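Local coordinates for protein vinylacetyl-CoA Delta-isomerase (Nitrosopumilus maritimus SCM1, PDB 6VJR) that probably isomerises vinylacetyl-CoA and dehydrates 4-hydroxybutyryl-CoA, using FAD and a [4Fe-4S] cluster, at residues V319-I322 / K323-I327. Sequence-based numbering, arbitrary orientation.
Sequences VSHI and KDKII. With FAD (flavin-adenine dinucleotide), chain V.
His321 and Lys325 meet one turn apart in a local contact within the first two turns of helix 320-345, where the helix start faces the adenine end of FAD. Lys325 reaches back along the helix with its chain extended beyond CG, passing over the carbonyl oxygen of His321, and its NZ donates to ND1 of the imidazole at 3.0 Å, 17° out of the ring plane. With ND1 accepting, the proton probably sits on NE2: His321 NE2 gives a nearly straight hydrogen bond to FAD N3A, 2.9 Å long with an angle of 171° at the hydrogen. A histidine suits this place because its two nitrogens can accept on one side and donate on the other. Its chi1 of 79° sets CG between the backbone N and carbonyl carbon, turning the ring toward the nucleotide, while Ile322 CG1 lies 3.5 Å above one ring face, displaced toward the rim. The bonds at ND1 and NE2 probably fix the ring's rotation, and a salt bridge to Asp382, itself a FAD ligand, positions Lys325 NZ as a second-shell group.

The branched side chains of Val319, the N-cap residue, and Ile322 give van der Waals contact to adenine and ribose: Val319 CG1 lies 3.8 Å from FAD C2A, and Ile322 CD1 approaches O4B. Ile322 CG2 also touches Ile326 CD1 at 3.9 Å, on the side packed against helix 295-314. Four i to i+4 backbone bonds, beginning with Lys323 N to Val319 O, form the first turns. This is an i to i+4 histidine-lysine pair at a helix N-terminus, part of an adenine-binding pocket completed by third-subunit residues such as Arg154 in this acyl-CoA dehydrogenase-like flavoprotein.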
ATOM      1  N   VAL A 319      -9.851  14.866  16.832  1.00 17.84           N
ATOM      2  CA  VAL A 319     -10.759  14.115  15.994  1.00 17.11           C
ATOM      3  C   VAL A 319     -10.101  12.796  15.582  1.00 16.16           C
ATOM      4  O   VAL A 319      -8.888  12.724  15.350  1.00 16.04           O
ATOM      5  CB  VAL A 319     -11.255  14.911  14.786  1.00 17.68           C
ATOM      6  CG1 VAL A 319     -12.056  16.142  15.232  1.00 19.76           C
ATOM      7  CG2 VAL A 319     -10.142  15.231  13.803  1.00 19.11           C
ATOM      8  N   SER A 320     -10.916  11.738  15.549  0.61 16.72           N
ATOM      9  CA  SER A 320     -10.396  10.387  15.351  0.61 15.89           C
ATOM     10  C   SER A 320      -9.475  10.270  14.138  0.61 13.98           C
ATOM     11  O   SER A 320      -8.379   9.721  14.267  0.61 14.41           O
ATOM     12  CB  SER A 320     -11.498   9.371  15.289  0.61 18.86           C
ATOM     13  OG  SER A 320     -12.201   9.475  16.514  0.61 22.80           O
ATOM     14  N   HIS A 321      -9.942  10.697  12.948  1.00 12.64           N
ATOM     15  CA  HIS A 321      -9.181  10.465  11.734  1.00 12.13           C
ATOM     16  C   HIS A 321      -7.808  11.137  11.805  1.00 12.91           C
ATOM     17  O   HIS A 321      -6.859  10.609  11.268  1.00 12.75           O
ATOM     18  CB  HIS A 321      -9.965  10.796  10.485  1.00 12.22           C
ATOM     19  CG  HIS A 321     -10.046  12.231  10.142  1.00 12.93           C
ATOM     20  ND1 HIS A 321      -9.214  12.881   9.236  1.00 13.59           N
ATOM     21  CD2 HIS A 321     -10.869  13.148  10.648  1.00 14.02           C
ATOM     22  CE1 HIS A 321      -9.558  14.138   9.193  1.00 13.49           C
ATOM     23  NE2 HIS A 321     -10.600  14.327  10.037  1.00 14.07           N
ATOM     24  N   ILE A 322      -7.722  12.324  12.410  1.00 12.21           N
ATOM     25  CA  ILE A 322      -6.441  13.013  12.497  1.00 13.41           C
ATOM     26  C   ILE A 322      -5.549  12.265  13.468  1.00 13.29           C
ATOM     27  O   ILE A 322      -4.364  12.027  13.168  1.00 13.09           O
ATOM     28  CB  ILE A 322      -6.629  14.500  12.848  1.00 14.49           C
ATOM     29  CG1 ILE A 322      -7.294  15.214  11.657  1.00 15.24           C
ATOM     30  CG2 ILE A 322      -5.298  15.126  13.286  1.00 15.15           C
ATOM     31  CD1 ILE A 322      -7.474  16.709  11.781  1.00 17.62           C
ATOM     32  N   LYS A 323      -6.084  11.862  14.621  1.00 13.93           N
ATOM     33  CA  LYS A 323      -5.247  11.103  15.546  1.00 14.72           C
ATOM     34  C   LYS A 323      -4.713   9.835  14.869  1.00 12.69           C
ATOM     35  O   LYS A 323      -3.546   9.463  15.033  1.00 13.37           O
ATOM     36  CB  LYS A 323      -6.084  10.697  16.757  1.00 17.49           C
ATOM     37  CG  LYS A 323      -6.454  11.816  17.707  1.00 21.49           C
ATOM     38  CD  LYS A 323      -7.137  11.391  19.003  1.00 26.02           C
ATOM     39  CE  LYS A 323      -8.398  10.635  18.865  1.00 32.35           C
ATOM     40  NZ  LYS A 323      -9.022  10.480  20.185  1.00 39.39           N
ATOM     41  N   ASP A 324      -5.563   9.175  14.066  1.00 12.54           N
ATOM     42  CA  ASP A 324      -5.158   7.948  13.423  1.00 13.01           C
ATOM     43  C   ASP A 324      -4.062   8.185  12.387  1.00 11.86           C
ATOM     44  O   ASP A 324      -3.164   7.353  12.273  1.00 12.13           O
ATOM     45  CB  ASP A 324      -6.339   7.238  12.837  1.00 14.41           C
ATOM     46  CG  ASP A 324      -6.040   5.756  12.664  1.00 19.55           C
ATOM     47  OD1 ASP A 324      -5.655   5.102  13.684  1.00 23.16           O
ATOM     48  OD2 ASP A 324      -6.201   5.281  11.530  1.00 28.44           O
ATOM     49  N   LYS A 325      -4.125   9.313  11.668  1.00 11.50           N
ATOM     50  CA  LYS A 325      -3.094   9.665  10.711  1.00 11.10           C
ATOM     51  C   LYS A 325      -1.767   9.980  11.384  1.00 10.87           C
ATOM     52  O   LYS A 325      -0.705   9.580  10.870  1.00 12.57           O
ATOM     53  CB  LYS A 325      -3.617  10.772   9.797  1.00 11.86           C
ATOM     54  CG  LYS A 325      -4.735  10.314   8.851  1.00 12.80           C
ATOM     55  CD  LYS A 325      -5.504  11.476   8.260  1.00 14.42           C
ATOM     56  CE  LYS A 325      -6.676  10.889   7.500  1.00 15.67           C
ATOM     57  NZ  LYS A 325      -7.642  11.819   6.973  1.00 16.69           N
ATOM     58  N   ILE A 326      -1.811  10.653  12.536  0.51 11.65           N
ATOM     59  CA  ILE A 326      -0.573  10.935  13.249  0.51 12.10           C
ATOM     60  C   ILE A 326       0.038   9.635  13.787  0.51 11.82           C
ATOM     61  O   ILE A 326       1.265   9.468  13.822  0.51 12.10           O
ATOM     62  CB  ILE A 326      -0.833  12.000  14.324  0.51 12.94           C
ATOM     63  CG1 ILE A 326      -1.226  13.311  13.683  0.51 14.63           C
ATOM     64  CG2 ILE A 326       0.361  12.179  15.252  0.51 13.11           C
ATOM     65  CD1 ILE A 326      -1.719  14.344  14.665  0.51 16.02           C
ATOM     66  N   ILE A 327      -0.801   8.720  14.251  1.00 11.21           N
ATOM     67  CA  ILE A 327      -0.307   7.387  14.609  1.00 10.95           C
ATOM     68  C   ILE A 327       0.357   6.705  13.414  1.00 10.43           C
ATOM     69  O   ILE A 327       1.432   6.109  13.523  1.00 11.45           O
ATOM     70  CB  ILE A 327      -1.397   6.533  15.256  1.00 11.95           C
ATOM     71  CG1 ILE A 327      -1.883   7.095  16.593  1.00 12.93           C
ATOM     72  CG2 ILE A 327      -0.945   5.090  15.367  1.00 13.35           C
ATOM     73  CD1 ILE A 327      -3.216   6.536  17.076  1.00 14.97           C
TER
HETATM   74  PA  FAD V 603      -9.538  21.916   6.543  1.00 13.73           P
HETATM   75  O1A FAD V 603     -11.014  21.815   6.548  1.00 14.59           O
HETATM   76  O2A FAD V 603      -8.868  22.799   7.538  1.00 14.44           O
HETATM   77  O5B FAD V 603      -9.008  20.424   6.606  1.00 13.10           O
HETATM   78  C5B FAD V 603      -7.764  20.119   7.285  1.00 12.57           C
HETATM   79  C4B FAD V 603      -7.875  18.766   7.944  1.00 12.81           C
HETATM   80  O4B FAD V 603      -8.804  18.885   9.045  1.00 13.42           O
HETATM   81  C3B FAD V 603      -8.427  17.625   7.050  1.00 12.63           C
HETATM   82  O3B FAD V 603      -7.826  16.378   7.407  1.00 12.85           O
HETATM   83  C2B FAD V 603      -9.943  17.616   7.385  1.00 13.51           C
HETATM   84  O2B FAD V 603     -10.623  16.392   7.178  1.00 13.59           O
HETATM   85  C1B FAD V 603      -9.898  17.979   8.865  1.00 14.14           C
HETATM   86  N9A FAD V 603     -11.116  18.577   9.384  1.00 14.11           N
HETATM   87  C8A FAD V 603     -11.612  19.829   9.129  1.00 14.92           C
HETATM   88  N7A FAD V 603     -12.737  20.086   9.760  1.00 15.74           N
HETATM   89  C5A FAD V 603     -13.007  18.938  10.472  1.00 14.39           C
HETATM   90  C6A FAD V 603     -14.051  18.605  11.358  1.00 16.27           C
HETATM   91  N6A FAD V 603     -15.029  19.446  11.675  1.00 19.68           N
HETATM   92  N1A FAD V 603     -14.052  17.359  11.895  1.00 17.12           N
HETATM   93  C2A FAD V 603     -13.034  16.550  11.565  1.00 17.01           C
HETATM   94  N3A FAD V 603     -12.004  16.753  10.746  1.00 15.96           N
HETATM   95  C4A FAD V 603     -12.014  17.995  10.254  1.00 14.96           C
HETATM   96  N1  FAD V 603     -12.764  25.681  -3.011  1.00 15.02           N
HETATM   97  C2  FAD V 603     -13.645  26.433  -3.740  1.00 14.20           C
HETATM   98  O2  FAD V 603     -14.735  26.802  -3.303  1.00 16.57           O
HETATM   99  N3  FAD V 603     -13.311  26.819  -5.020  1.00 15.69           N
HETATM  100  C4  FAD V 603     -12.182  26.501  -5.725  1.00 14.90           C
HETATM  101  O4  FAD V 603     -11.962  26.974  -6.846  1.00 15.79           O
HETATM  102  C4X FAD V 603     -11.227  25.794  -4.935  1.00 14.69           C
HETATM  103  N5  FAD V 603     -10.049  25.489  -5.504  1.00 16.08           N
HETATM  104  C5X FAD V 603      -9.058  24.975  -4.693  1.00 14.50           C
HETATM  105  C6  FAD V 603      -7.752  24.829  -5.171  1.00 14.56           C
HETATM  106  C7  FAD V 603      -6.717  24.375  -4.350  1.00 13.79           C
HETATM  107  C7M FAD V 603      -5.298  24.324  -4.858  1.00 15.31           C
HETATM  108  C8  FAD V 603      -7.024  23.821  -3.105  1.00 13.95           C
HETATM  109  C8M FAD V 603      -5.951  23.302  -2.192  1.00 14.26           C
HETATM  110  C9  FAD V 603      -8.307  23.962  -2.613  1.00 14.02           C
HETATM  111  C9A FAD V 603      -9.341  24.524  -3.393  1.00 13.99           C
HETATM  112  N10 FAD V 603     -10.637  24.703  -2.900  1.00 15.13           N
HETATM  113  C10 FAD V 603     -11.593  25.425  -3.595  1.00 14.30           C
HETATM  114  C1' FAD V 603     -10.855  24.484  -1.462  1.00 15.45           C
HETATM  115  C2' FAD V 603     -11.037  23.054  -0.988  1.00 13.18           C
HETATM  116  O2' FAD V 603     -12.392  22.694  -1.233  1.00 15.44           O
HETATM  117  C3' FAD V 603     -10.707  22.981   0.491  1.00 13.64           C
HETATM  118  O3' FAD V 603      -9.295  23.076   0.568  1.00 13.54           O
HETATM  119  C4' FAD V 603     -11.257  21.729   1.188  1.00 12.97           C
HETATM  120  O4' FAD V 603     -12.673  21.742   1.334  1.00 16.12           O
HETATM  121  C5' FAD V 603     -10.613  21.503   2.537  1.00 12.87           C
HETATM  122  O5' FAD V 603     -10.931  22.655   3.370  1.00 13.50           O
HETATM  123  P   FAD V 603      -9.735  23.411   4.110  1.00 13.89           P
HETATM  124  O1P FAD V 603      -8.714  23.801   3.151  1.00 13.27           O
HETATM  125  O2P FAD V 603     -10.371  24.457   4.941  1.00 14.13           O
HETATM  126  O3P FAD V 603      -9.056  22.359   5.066  1.00 14.51           O